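PDB 5GHG: aminotransferase class-III from Ochrobactrum anthropi, which probably transfers amino groups between amines and carbonyl compounds as an omega-transaminase, using a vitamin B6 cofactor that is bound here in its pyridoxamine phosphate form. Local coordinates for residues Q359-E364 against T438-L443; R352-Y357 against L429-Q434; P280-M285 against F299-R304; K143-K148 against R177-G182. The protein carries 1 engineered substitution. All blocks are in the same frame, centred on the assembly; numbering follows the deposited sequence.

Contact 1: Q359-E364 against T438-L443; sequences QKRLRE and TMVSAL
Val440 reaches across from its helix to lie against the folded chain of Arg361 and beside the branched end of Leu362. The helices run nearly parallel at this point, their axes 10.0 Å apart and inclined by 15°. Both methyls of Val440 are used: CG1 sits 4.0 Å from Arg361 CB, and CG2 meets Leu362 CD2 at 3.9 Å. Arg361 bends at chi2 (-73°) and again at chi3 (-52°), which brings the guanidinium back alongside Val440, NH2 3.9 Å from CG1. At the far end NH2 gives a bent hydrogen bond of 3.2 Å to Ser441 OG, which lies at the guanidinium edge and in its plane. The stronger hold on this charge is the salt bridge from NH1 to Asp437, one turn before Ser441, and NH1 also bonds to Tyr357 OH; Ser441 OG in turn is tied to the backbone O of Asp437. Deeper in, Leu362 CD2 meets Leu443 CD2 at 3.6 Å, the two side chains crossing at about a right angle. Inward of these polar groups, Leu362 and Leu443 both rest on Val383 of strand 380-385, and Leu443 also packs on Leu423 and Phe425 of strand 422-425.

Contact 2: R352-Y357 against L429-Q434; sequences RDRGTY and LIINDQ
Arg354 grips the carboxylate of Asp433 side-on with two nitrogens, one to each oxygen. The shorter, straighter arm is NE to OD1, 2.9 Å long with an N-H...O angle of 161°, and OD1 lies near the guanidinium plane. The other, from NH2 to OD2, is 3.3 Å and more bent. Neither oxygen is approached in the plane of its own group: the donors come from above the carboxylate, and the two flat groups stand 73° apart, so this is not the coplanar fork often drawn for such a pair. Bends at chi2 and chi3 fold the arginine back along its own helix, where CB of Asp353 lies against one guanidinium face. The remaining nitrogen, NH1, is satisfied by Asn350 OD1, one turn earlier.

The acid stands at the very start of helix 433-455, directly after Asn432 in the N-cap position. The cap is made by Asn432 OD1, which accepts from the backbone N of Gln435. A carboxylate in the first turn would also be stabilised, probably, by the helix dipole, in addition to the arginine.

Nearer the backbone, Arg354 CG touches the backbone O of Ile431 at 3.2 Å, while that oxygen takes its hydrogen bond from Asn350 ND2, which also serves Leu429 O. Methyl CG2 of Ile431 packs against the same arginine carbon at 4.1 Å. Tyr357, its OH satisfied by Arg361, flanks the acid, CD2 lying 3.6 Å from Asp433 OD1 with the ring and carboxylate planes inclined to each other.

Contact 3: P280-M285 against F299-R304; sequences PDILVM and FLINER
Strands 282-285 and 299-301 run antiparallel, with Leu283 and Leu300 as the hydrogen-bonded pair: Leu283 N to Leu300 O is 3.0 Å, Leu300 N to Leu283 O 2.8 Å. Ile282 with Ile301, and Val284 with Phe299, are the non-hydrogen-bonded pairs to either side, and their side chains share one face. There Ile282 CG1 lies beside Ile301 CG2 at 4.1 Å, and Val284 CG2 meets Phe299 CB at 4.2 Å. A chi1 of 61° puts Phe299 CG between the backbone N and the carbonyl carbon, and the ring leads away from 282-285 to where it meets the ring of Tyr113 of strand 111-115, the planes nearly parallel. On the Leu300 face, Met285 CE touches Leu300 CD1 at 3.5 Å.

This hairpin forms part of the large mixed sheet of a fold-type I transaminase, with strand 282-285 also bonded to strand 254-258; the chain between its strands includes Lys287 of the cofactor pocket.

Past the strands, the open end of the hairpin is pinned by Asp281. Its backbone O takes the N-H of Asn302, and its OD1 accepts twice: from Asn302 ND2 on the anti side at 3.1 Å, and from Arg304 NH1 on the syn side at 3.0 Å, both somewhat out of the carboxylate plane, Arg304 the more. The second is a salt bridge made by an arginine extended from CG to NE. OD2 is bonded to Leu255 N. Asn302 is the N-cap of helix 303-306, its OD1 accepting from Val305 N.

Contact 4: K143-K148 against R177-G182; sequences KIISRK and RILHTG
A beta-alpha-beta unit places strand 178-181 parallel to strand 143-147, with helix 156-161 in the connection between them. The bonds alternate along the pair: Ile144 N to Arg177 O, then Leu179 N to Ile144 O at 2.9 Å; Ser146 N reaches Leu179 O at 2.7 Å, almost straight at 177°, and Thr181 N to Ser146 O and Lys148 N to Thr181 O follow.

On the helix 156-161 face, Ile144 and Ile178 run alongside each other in the same direction, with Ile178 CD1 3.9 Å from Ile144 CB; both rest on Leu161. Farther along, His180 CD2 approaches Ser146 CB at 3.7 Å, while Ser146 OG is bonded to Leu161 O.

Strand 178-181 is an edge strand of the sheet within this chain, whereas 143-147 also pairs with strand 219-224 on its inner side. On the reverse face Ile145 CG1 meets Leu179 CD1 at 4.1 Å, and Ile145 CG2 meets Thr181 CG2 at 3.9 Å; helix 196-214 covers Ile145. Next to them Arg147 CG lies 3.9 Å from Thr181 CG2, the bend of Arg147 at chi3 (-62°) turning the guanidinium toward Glu225 O and Tyr240 OH. Arg177 extends to a salt bridge with Asp172 of the second subunit.

In the fold
Contacts 1 and 2 are successive parts of one interface, between helix 347-363 and helix 433-455 with the loop that leads into it, their centres 12 Å apart. They join directly through the packing of Met439 against Ile431. Contacts 3 and 4, 19 Å apart between centres, both belong to the sheet that includes strands 254-258 and 219-224, which lie between them. Contact 1 is 36 Å from contact 3 and 35 Å from contact 4, centre to centre, across the middle of the chain. Both sheet contacts lie near the cofactor: the side chain of Val284 is about 6 Å from PMP and that of Arg147 about 9 Å.

Contact 1: Q359-E364 against T438-L443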
loop_
_atom_site.group_PDB
_atom_site.type_symbol
_atom_site.label_atom_id
_atom_site.label_comp_id
_atom_site.label_asym_id
_atom_site.label_seq_id
_atom_site.Cartn_x
_atom_site.Cartn_y
_atom_site.Cartn_z
ATOM N N GLN B 359 28.416 17.480 -1.569
ATOM C CA GLN B 359 29.338 16.446 -2.031
ATOM C C GLN B 359 30.783 16.844 -1.764
ATOM O O GLN B 359 31.598 16.011 -1.350
ATOM C CB GLN B 359 29.147 16.158 -3.517
ATOM C CG GLN B 359 27.779 15.643 -3.926
ATOM C CD GLN B 359 27.398 14.331 -3.274
ATOM O OE1 GLN B 359 28.256 13.516 -2.930
ATOM N NE2 GLN B 359 26.089 14.107 -3.124
ATOM N N LYS B 360 31.115 18.114 -1.998
ATOM C CA LYS B 360 32.485 18.587 -1.763
ATOM C C LYS B 360 32.821 18.577 -0.278
ATOM O O LYS B 360 33.875 18.063 0.123
ATOM C CB LYS B 360 32.653 19.987 -2.350
ATOM C CG LYS B 360 34.009 20.641 -2.087
ATOM C CD LYS B 360 33.966 22.128 -2.473
ATOM C CE LYS B 360 35.333 22.801 -2.318
ATOM N NZ LYS B 360 36.329 22.291 -3.318
ATOM N N ARG B 361 31.936 19.126 0.562
ATOM C CA ARG B 361 32.193 19.132 1.998
ATOM C C ARG B 361 32.344 17.722 2.555
ATOM O O ARG B 361 33.249 17.457 3.353
ATOM C CB ARG B 361 31.082 19.897 2.741
ATOM C CG ARG B 361 31.198 21.420 2.601
ATOM C CD ARG B 361 32.370 21.948 3.442
ATOM N NE ARG B 361 32.284 21.471 4.826
ATOM C CZ ARG B 361 31.671 22.125 5.794
ATOM N NH1 ARG B 361 31.118 23.303 5.531
ATOM N NH2 ARG B 361 31.617 21.620 7.030
ATOM N N LEU B 362 31.479 16.789 2.138
ATOM C CA LEU B 362 31.591 15.433 2.651
ATOM C C LEU B 362 32.908 14.784 2.239
ATOM O O LEU B 362 33.509 14.030 3.010
ATOM C CB LEU B 362 30.406 14.574 2.202
ATOM C CG LEU B 362 29.070 14.785 2.917
ATOM C CD1 LEU B 362 27.959 14.022 2.200
ATOM C CD2 LEU B 362 29.131 14.367 4.387
ATOM N N ARG B 363 33.360 15.044 1.016
ATOM C CA ARG B 363 34.592 14.412 0.566
ATOM C C ARG B 363 35.832 14.966 1.271
ATOM O O ARG B 363 36.875 14.313 1.267
ATOM C CB ARG B 363 34.704 14.530 -0.955
ATOM C CG ARG B 363 33.848 13.440 -1.634
ATOM C CD ARG B 363 33.698 13.650 -3.114
ATOM N NE ARG B 363 32.898 12.591 -3.725
ATOM C CZ ARG B 363 31.579 12.504 -3.622
ATOM N NH1 ARG B 363 30.929 13.418 -2.909
ATOM N NH2 ARG B 363 30.910 11.531 -4.241
ATOM N N GLU B 364 35.728 16.129 1.904
ATOM C CA GLU B 364 36.825 16.616 2.728
ATOM C C GLU B 364 37.086 15.718 3.931
ATOM O O GLU B 364 38.139 15.848 4.559
ATOM C CB GLU B 364 36.545 18.055 3.196
ATOM C CG GLU B 364 36.472 19.050 2.052
ATOM C CD GLU B 364 35.946 20.422 2.469
ATOM O OE1 GLU B 364 35.628 20.619 3.655
ATOM O OE2 GLU B 364 35.843 21.314 1.595
ATOM N N THR B 438 26.348 23.273 8.510
ATOM C CA THR B 438 26.059 22.814 9.863
ATOM C C THR B 438 25.958 21.288 9.932
ATOM O O THR B 438 26.501 20.665 10.843
ATOM C CB THR B 438 24.748 23.455 10.348
ATOM O OG1 THR B 438 24.922 24.867 10.354
ATOM C CG2 THR B 438 24.387 22.997 11.743
ATOM N N MET B 439 25.280 20.676 8.964
ATOM C CA MET B 439 25.093 19.225 8.959
ATOM C C MET B 439 26.431 18.487 8.843
ATOM O O MET B 439 26.701 17.537 9.586
ATOM C CB MET B 439 24.142 18.850 7.812
ATOM C CG MET B 439 23.824 17.378 7.632
ATOM S SD MET B 439 22.837 17.208 6.099
ATOM C CE MET B 439 21.872 18.675 6.231
ATOM N N VAL B 440 27.284 18.919 7.917
ATOM C CA VAL B 440 28.547 18.220 7.704
ATOM C C VAL B 440 29.508 18.463 8.869
ATOM O O VAL B 440 30.263 17.568 9.254
ATOM C CB VAL B 440 29.173 18.605 6.362
ATOM C CG1 VAL B 440 30.558 17.990 6.237
ATOM C CG2 VAL B 440 28.274 18.136 5.201
ATOM N N SER B 441 29.494 19.665 9.447
ATOM C CA SER B 441 30.305 19.892 10.636
ATOM C C SER B 441 29.865 18.994 11.794
ATOM O O SER B 441 30.704 18.565 12.596
ATOM C CB SER B 441 30.261 21.361 11.056
ATOM O OG SER B 441 30.816 22.178 10.050
ATOM N N ALA B 442 28.577 18.696 11.901
ATOM C CA ALA B 442 28.131 17.772 12.942
ATOM C C ALA B 442 28.647 16.354 12.679
ATOM O O ALA B 442 28.987 15.618 13.617
ATOM C CB ALA B 442 26.611 17.764 13.051
ATOM N N LEU B 443 28.694 15.951 11.412
ATOM C CA LEU B 443 29.264 14.656 11.092
ATOM C C LEU B 443 30.753 14.611 11.425
ATOM O O LEU B 443 31.236 13.640 12.006
ATOM C CB LEU B 443 29.032 14.316 9.628
ATOM C CG LEU B 443 29.705 13.034 9.144
ATOM C CD1 LEU B 443 29.178 11.808 9.907
ATOM C CD2 LEU B 443 29.532 12.886 7.645
#

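Contact 2: R352-Y357 against L429-Q434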
loop_
_atom_site.group_PDB
_atom_site.type_symbol
_atom_site.label_atom_id
_atom_site.label_comp_id
_atom_site.label_asym_id
_atom_site.label_seq_id
_atom_site.Cartn_x
_atom_site.Cartn_y
_atom_site.Cartn_z
ATOM N N ARG B 352 20.572 20.901 -6.823
ATOM C CA ARG B 352 21.786 20.681 -7.597
ATOM C C ARG B 352 22.961 21.482 -7.021
ATOM O O ARG B 352 24.065 20.958 -6.868
ATOM C CB ARG B 352 21.539 21.061 -9.052
ATOM C CG ARG B 352 22.752 20.938 -9.958
ATOM C CD ARG B 352 22.388 21.336 -11.406
ATOM N NE ARG B 352 23.524 21.189 -12.312
ATOM C CZ ARG B 352 23.711 20.168 -13.159
ATOM N NH1 ARG B 352 22.829 19.175 -13.241
ATOM N NH2 ARG B 352 24.785 20.143 -13.941
ATOM N N ASP B 353 22.724 22.765 -6.700
ATOM C CA ASP B 353 23.819 23.620 -6.223
ATOM C C ASP B 353 24.168 23.348 -4.761
ATOM O O ASP B 353 25.348 23.332 -4.395
ATOM C CB ASP B 353 23.461 25.086 -6.415
ATOM C CG ASP B 353 23.353 25.477 -7.877
ATOM O OD1 ASP B 353 23.910 24.742 -8.738
ATOM O OD2 ASP B 353 22.707 26.517 -8.153
ATOM N N ARG B 354 23.166 23.151 -3.901
ATOM C CA ARG B 354 23.466 22.669 -2.558
ATOM C C ARG B 354 24.112 21.287 -2.607
ATOM O O ARG B 354 24.974 20.973 -1.775
ATOM C CB ARG B 354 22.202 22.634 -1.693
ATOM C CG ARG B 354 21.899 23.929 -0.907
ATOM C CD ARG B 354 21.567 25.115 -1.813
ATOM N NE ARG B 354 22.762 25.804 -2.281
ATOM C CZ ARG B 354 22.782 26.724 -3.245
ATOM N NH1 ARG B 354 21.659 27.072 -3.862
ATOM N NH2 ARG B 354 23.927 27.292 -3.590
ATOM N N GLY B 355 23.709 20.456 -3.567
ATOM C CA GLY B 355 24.312 19.134 -3.698
ATOM C C GLY B 355 25.794 19.194 -4.019
ATOM O O GLY B 355 26.610 18.512 -3.404
ATOM N N THR B 356 26.160 20.009 -5.004
ATOM C CA THR B 356 27.570 20.204 -5.310
ATOM C C THR B 356 28.356 20.562 -4.045
ATOM O O THR B 356 29.409 19.983 -3.757
ATOM C CB THR B 356 27.738 21.301 -6.363
ATOM O OG1 THR B 356 27.124 20.864 -7.574
ATOM C CG2 THR B 356 29.216 21.584 -6.604
ATOM N N TYR B 357 27.829 21.488 -3.261
ATOM C CA TYR B 357 28.520 21.903 -2.055
ATOM C C TYR B 357 28.575 20.769 -1.026
ATOM O O TYR B 357 29.627 20.514 -0.433
ATOM C CB TYR B 357 27.851 23.160 -1.485
ATOM C CG TYR B 357 28.480 23.661 -0.209
ATOM C CD1 TYR B 357 29.807 24.108 -0.199
ATOM C CD2 TYR B 357 27.771 23.680 0.980
ATOM C CE1 TYR B 357 30.401 24.560 0.955
ATOM C CE2 TYR B 357 28.350 24.135 2.156
ATOM C CZ TYR B 357 29.670 24.582 2.141
ATOM O OH TYR B 357 30.257 25.026 3.303
ATOM N N LEU B 429 15.051 19.394 -0.399
ATOM C CA LEU B 429 15.440 20.199 -1.553
ATOM C C LEU B 429 15.546 21.679 -1.216
ATOM O O LEU B 429 16.215 22.420 -1.944
ATOM C CB LEU B 429 14.424 20.014 -2.683
ATOM C CG LEU B 429 14.055 18.585 -3.095
ATOM C CD1 LEU B 429 12.952 18.610 -4.172
ATOM C CD2 LEU B 429 15.288 17.885 -3.622
ATOM N N ILE B 430 14.899 22.118 -0.125
ATOM C CA ILE B 430 14.903 23.511 0.290
ATOM C C ILE B 430 16.105 23.893 1.151
ATOM O O ILE B 430 16.210 25.059 1.571
ATOM C CB ILE B 430 13.627 23.863 1.087
ATOM C CG1 ILE B 430 13.503 22.976 2.332
ATOM C CG2 ILE B 430 12.354 23.810 0.195
ATOM C CD1 ILE B 430 12.561 23.559 3.393
ATOM N N ILE B 431 16.996 22.955 1.461
ATOM C CA ILE B 431 18.125 23.274 2.338
ATOM C C ILE B 431 19.003 24.359 1.694
ATOM O O ILE B 431 19.058 24.494 0.468
ATOM C CB ILE B 431 18.930 22.008 2.664
ATOM C CG1 ILE B 431 19.872 22.257 3.855
ATOM C CG2 ILE B 431 19.660 21.489 1.430
ATOM C CD1 ILE B 431 20.465 20.993 4.449
ATOM N N ASN B 432 19.677 25.149 2.525
ATOM C CA ASN B 432 20.616 26.155 2.015
ATOM C C ASN B 432 22.048 25.784 2.418
ATOM O O ASN B 432 22.278 24.835 3.172
ATOM C CB ASN B 432 20.236 27.565 2.491
ATOM C CG ASN B 432 20.341 27.750 3.992
ATOM O OD1 ASN B 432 21.267 27.266 4.616
ATOM N ND2 ASN B 432 19.384 28.476 4.576
ATOM N N ASP B 433 23.019 26.534 1.892
ATOM C CA ASP B 433 24.421 26.181 2.096
ATOM C C ASP B 433 24.818 26.262 3.571
ATOM O O ASP B 433 25.605 25.443 4.040
ATOM C CB ASP B 433 25.350 27.061 1.244
ATOM C CG ASP B 433 25.444 26.597 -0.211
ATOM O OD1 ASP B 433 25.031 25.452 -0.531
ATOM O OD2 ASP B 433 25.958 27.368 -1.048
ATOM N N GLN B 434 24.302 27.250 4.307
ATOM C CA GLN B 434 24.639 27.345 5.724
ATOM C C GLN B 434 24.181 26.104 6.487
ATOM O O GLN B 434 24.852 25.649 7.414
ATOM C CB GLN B 434 24.003 28.599 6.359
ATOM C CG GLN B 434 24.208 29.888 5.575
ATOM C CD GLN B 434 23.074 30.171 4.572
ATOM O OE1 GLN B 434 23.122 29.722 3.402
ATOM N NE2 GLN B 434 22.048 30.941 5.018
#

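Contact 3: P280-M285 against F299-R304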
loop_
_atom_site.group_PDB
_atom_site.type_symbol
_atom_site.label_atom_id
_atom_site.label_comp_id
_atom_site.label_asym_id
_atom_site.label_seq_id
_atom_site.Cartn_x
_atom_site.Cartn_y
_atom_site.Cartn_z
ATOM N N PRO B 280 14.495 4.388 -19.820
ATOM C CA PRO B 280 13.569 3.358 -19.362
ATOM C C PRO B 280 12.330 3.245 -20.235
ATOM O O PRO B 280 11.889 4.217 -20.854
ATOM C CB PRO B 280 13.198 3.821 -17.950
ATOM C CG PRO B 280 13.390 5.316 -17.985
ATOM C CD PRO B 280 14.585 5.522 -18.891
ATOM N N ASP B 281 11.758 2.040 -20.250
ATOM C CA ASP B 281 10.433 1.817 -20.815
ATOM C C ASP B 281 9.319 2.100 -19.814
ATOM O O ASP B 281 8.195 2.423 -20.219
ATOM C CB ASP B 281 10.307 0.369 -21.301
ATOM C CG ASP B 281 11.326 0.024 -22.363
ATOM O OD1 ASP B 281 11.124 0.460 -23.509
ATOM O OD2 ASP B 281 12.335 -0.667 -22.049
ATOM N N ILE B 282 9.626 1.960 -18.529
ATOM C CA ILE B 282 8.696 2.134 -17.423
ATOM C C ILE B 282 9.429 2.939 -16.349
ATOM O O ILE B 282 10.590 2.652 -16.040
ATOM C CB ILE B 282 8.222 0.775 -16.864
ATOM C CG1 ILE B 282 7.567 -0.071 -17.964
ATOM C CG2 ILE B 282 7.278 0.951 -15.644
ATOM C CD1 ILE B 282 7.152 -1.466 -17.492
ATOM N N LEU B 283 8.756 3.932 -15.773
ATOM C CA LEU B 283 9.367 4.792 -14.759
ATOM C C LEU B 283 8.437 4.845 -13.548
ATOM O O LEU B 283 7.260 5.166 -13.696
ATOM C CB LEU B 283 9.624 6.201 -15.303
ATOM C CG LEU B 283 10.520 7.106 -14.468
ATOM C CD1 LEU B 283 11.248 8.092 -15.366
ATOM C CD2 LEU B 283 9.724 7.850 -13.402
ATOM N N VAL B 284 8.975 4.550 -12.362
ATOM C CA VAL B 284 8.198 4.437 -11.126
ATOM C C VAL B 284 8.556 5.606 -10.220
ATOM O O VAL B 284 9.744 5.904 -10.012
ATOM C CB VAL B 284 8.445 3.098 -10.417
ATOM C CG1 VAL B 284 7.500 2.949 -9.199
ATOM C CG2 VAL B 284 8.303 1.892 -11.374
ATOM N N MET B 285 7.533 6.259 -9.662
ATOM C CA MET B 285 7.718 7.455 -8.854
ATOM C C MET B 285 6.923 7.352 -7.552
ATOM O O MET B 285 5.878 6.703 -7.495
ATOM C CB MET B 285 7.247 8.706 -9.590
ATOM C CG MET B 285 8.041 9.030 -10.831
ATOM S SD MET B 285 7.039 10.006 -11.993
ATOM C CE MET B 285 6.010 8.733 -12.735
ATOM N N PHE B 299 3.325 5.192 -11.867
ATOM C CA PHE B 299 4.316 4.761 -12.843
ATOM C C PHE B 299 3.868 5.191 -14.236
ATOM O O PHE B 299 2.670 5.332 -14.513
ATOM C CB PHE B 299 4.607 3.264 -12.759
ATOM C CG PHE B 299 3.418 2.369 -13.020
ATOM C CD1 PHE B 299 2.593 1.961 -11.978
ATOM C CD2 PHE B 299 3.169 1.881 -14.308
ATOM C CE1 PHE B 299 1.528 1.105 -12.213
ATOM C CE2 PHE B 299 2.094 1.041 -14.556
ATOM C CZ PHE B 299 1.270 0.648 -13.513
ATOM N N LEU B 300 4.852 5.456 -15.084
ATOM C CA LEU B 300 4.637 5.819 -16.477
ATOM C C LEU B 300 5.094 4.665 -17.358
ATOM O O LEU B 300 6.089 3.990 -17.043
ATOM C CB LEU B 300 5.439 7.066 -16.834
ATOM C CG LEU B 300 4.977 8.376 -16.179
ATOM C CD1 LEU B 300 6.100 9.389 -16.215
ATOM C CD2 LEU B 300 3.801 8.890 -16.967
ATOM N N ILE B 301 4.394 4.455 -18.472
ATOM C CA ILE B 301 4.836 3.473 -19.453
ATOM C C ILE B 301 4.880 4.119 -20.827
ATOM O O ILE B 301 4.089 5.022 -21.138
ATOM C CB ILE B 301 3.933 2.216 -19.475
ATOM C CG1 ILE B 301 2.541 2.575 -19.954
ATOM C CG2 ILE B 301 3.862 1.578 -18.085
ATOM C CD1 ILE B 301 1.648 1.365 -20.121
ATOM N N ASN B 302 5.802 3.647 -21.662
ATOM C CA ASN B 302 5.918 4.229 -22.992
ATOM C C ASN B 302 4.999 3.494 -23.966
ATOM O O ASN B 302 4.239 2.585 -23.589
ATOM C CB ASN B 302 7.370 4.259 -23.441
ATOM C CG ASN B 302 7.968 2.882 -23.645
ATOM O OD1 ASN B 302 7.280 1.874 -23.586
ATOM N ND2 ASN B 302 9.257 2.844 -23.911
ATOM N N GLU B 303 5.031 3.910 -25.234
ATOM C CA GLU B 303 4.124 3.330 -26.213
ATOM C C GLU B 303 4.486 1.867 -26.508
ATOM O O GLU B 303 3.599 1.034 -26.699
ATOM C CB GLU B 303 4.137 4.164 -27.498
ATOM C CG GLU B 303 3.102 3.720 -28.534
ATOM C CD GLU B 303 1.666 3.879 -28.045
ATOM O OE1 GLU B 303 0.805 3.112 -28.510
ATOM O OE2 GLU B 303 1.388 4.767 -27.185
ATOM N N ARG B 304 5.776 1.554 -26.527
ATOM C CA ARG B 304 6.216 0.181 -26.695
ATOM C C ARG B 304 5.531 -0.746 -25.695
ATOM O O ARG B 304 5.032 -1.812 -26.057
ATOM C CB ARG B 304 7.737 0.106 -26.538
ATOM C CG ARG B 304 8.339 -1.289 -26.557
ATOM C CD ARG B 304 9.773 -1.235 -26.091
ATOM N NE ARG B 304 10.457 -2.520 -26.190
ATOM C CZ ARG B 304 11.685 -2.747 -25.743
ATOM N NH1 ARG B 304 12.365 -1.774 -25.143
ATOM N NH2 ARG B 304 12.231 -3.946 -25.891
HETATM O O HOH W 1 14.411 -0.593 -23.484
#

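Contact 4: K143-K148 against R177-G182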
loop_
_atom_site.group_PDB
_atom_site.type_symbol
_atom_site.label_atom_id
_atom_site.label_comp_id
_atom_site.label_asym_id
_atom_site.label_seq_id
_atom_site.Cartn_x
_atom_site.Cartn_y
_atom_site.Cartn_z
ATOM N N LYS B 143 10.215 -13.550 -16.411
ATOM C CA LYS B 143 11.190 -13.365 -15.339
ATOM C C LYS B 143 11.605 -11.895 -15.263
ATOM O O LYS B 143 11.701 -11.196 -16.279
ATOM C CB LYS B 143 12.409 -14.260 -15.571
ATOM C CG LYS B 143 12.089 -15.777 -15.501
ATOM C CD LYS B 143 13.271 -16.622 -15.960
ATOM C CE LYS B 143 12.949 -18.102 -16.075
ATOM N NZ LYS B 143 14.013 -18.812 -16.857
ATOM N N ILE B 144 11.856 -11.433 -14.046
ATOM C CA ILE B 144 12.290 -10.072 -13.796
ATOM C C ILE B 144 13.641 -10.160 -13.129
ATOM O O ILE B 144 13.792 -10.883 -12.133
ATOM C CB ILE B 144 11.314 -9.299 -12.886
ATOM C CG1 ILE B 144 9.848 -9.490 -13.316
ATOM C CG2 ILE B 144 11.743 -7.824 -12.755
ATOM C CD1 ILE B 144 9.474 -8.796 -14.560
ATOM N N ILE B 145 14.612 -9.406 -13.639
ATOM C CA ILE B 145 15.932 -9.349 -13.046
ATOM C C ILE B 145 16.026 -8.079 -12.198
ATOM O O ILE B 145 15.828 -6.978 -12.701
ATOM C CB ILE B 145 17.031 -9.366 -14.117
ATOM C CG1 ILE B 145 16.939 -10.660 -14.932
ATOM C CG2 ILE B 145 18.417 -9.265 -13.471
ATOM C CD1 ILE B 145 17.873 -10.688 -16.123
ATOM N N SER B 146 16.350 -8.252 -10.919
ATOM C CA SER B 146 16.638 -7.186 -9.979
ATOM C C SER B 146 18.092 -7.310 -9.555
ATOM O O SER B 146 18.842 -8.135 -10.086
ATOM C CB SER B 146 15.697 -7.288 -8.766
ATOM O OG SER B 146 15.744 -6.075 -8.040
ATOM N N ARG B 147 18.490 -6.532 -8.571
ATOM C CA ARG B 147 19.888 -6.533 -8.150
ATOM C C ARG B 147 20.023 -6.710 -6.649
ATOM O O ARG B 147 19.190 -6.228 -5.876
ATOM C CB ARG B 147 20.582 -5.233 -8.562
ATOM C CG ARG B 147 20.568 -5.001 -10.040
ATOM C CD ARG B 147 21.175 -3.681 -10.391
ATOM N NE ARG B 147 20.419 -2.569 -9.814
ATOM C CZ ARG B 147 20.729 -1.290 -10.016
ATOM N NH1 ARG B 147 21.757 -0.993 -10.792
ATOM N NH2 ARG B 147 20.026 -0.317 -9.440
ATOM N N LYS B 148 21.077 -7.398 -6.245
ATOM C CA LYS B 148 21.425 -7.452 -4.832
ATOM C C LYS B 148 21.562 -6.039 -4.273
ATOM O O LYS B 148 22.162 -5.166 -4.893
ATOM C CB LYS B 148 22.726 -8.238 -4.637
ATOM C CG LYS B 148 22.543 -9.736 -4.815
ATOM C CD LYS B 148 23.878 -10.449 -4.586
ATOM C CE LYS B 148 23.787 -11.944 -4.813
ATOM N NZ LYS B 148 25.050 -12.597 -4.319
ATOM N N ARG B 177 10.403 -16.505 -10.306
ATOM C CA ARG B 177 10.455 -15.601 -11.445
ATOM C C ARG B 177 11.301 -14.366 -11.191
ATOM O O ARG B 177 11.596 -13.636 -12.135
ATOM C CB ARG B 177 9.074 -15.172 -11.957
ATOM C CG ARG B 177 8.234 -16.329 -12.508
ATOM C CD ARG B 177 6.856 -15.817 -12.914
ATOM N NE ARG B 177 6.148 -16.775 -13.732
ATOM C CZ ARG B 177 5.001 -16.530 -14.349
ATOM N NH1 ARG B 177 4.412 -15.345 -14.217
ATOM N NH2 ARG B 177 4.445 -17.467 -15.093
ATOM N N ILE B 178 11.715 -14.113 -9.962
ATOM C CA ILE B 178 12.516 -12.924 -9.656
ATOM C C ILE B 178 13.963 -13.378 -9.490
ATOM O O ILE B 178 14.258 -14.237 -8.657
ATOM C CB ILE B 178 12.015 -12.201 -8.403
ATOM C CG1 ILE B 178 10.530 -11.911 -8.505
ATOM C CG2 ILE B 178 12.839 -10.950 -8.161
ATOM C CD1 ILE B 178 10.130 -11.264 -9.788
ATOM N N LEU B 179 14.852 -12.811 -10.298
ATOM C CA LEU B 179 16.275 -13.098 -10.277
ATOM C C LEU B 179 17.028 -11.870 -9.783
ATOM O O LEU B 179 16.558 -10.738 -9.961
ATOM C CB LEU B 179 16.756 -13.468 -11.681
ATOM C CG LEU B 179 15.888 -14.466 -12.447
ATOM C CD1 LEU B 179 16.369 -14.622 -13.878
ATOM C CD2 LEU B 179 15.852 -15.803 -11.737
ATOM N N HIS B 180 18.183 -12.084 -9.162
ATOM C CA HIS B 180 19.035 -10.980 -8.718
ATOM C C HIS B 180 20.432 -11.129 -9.285
ATOM O O HIS B 180 21.069 -12.154 -9.097
ATOM C CB HIS B 180 19.120 -10.877 -7.186
ATOM C CG HIS B 180 17.815 -10.567 -6.541
ATOM N ND1 HIS B 180 16.887 -11.543 -6.266
ATOM C CD2 HIS B 180 17.267 -9.396 -6.135
ATOM C CE1 HIS B 180 15.814 -10.986 -5.715
ATOM N NE2 HIS B 180 16.025 -9.685 -5.617
ATOM N N THR B 181 20.902 -10.090 -9.954
ATOM C CA THR B 181 22.278 -10.016 -10.433
ATOM C C THR B 181 23.062 -9.141 -9.455
ATOM O O THR B 181 22.567 -8.792 -8.379
ATOM C CB THR B 181 22.287 -9.525 -11.890
ATOM O OG1 THR B 181 23.596 -9.705 -12.450
ATOM C CG2 THR B 181 21.843 -8.063 -12.009
ATOM N N GLY B 182 24.294 -8.794 -9.795
ATOM C CA GLY B 182 25.192 -8.238 -8.802
ATOM C C GLY B 182 24.896 -6.791 -8.420
ATOM O O GLY B 182 24.301 -6.008 -9.166
#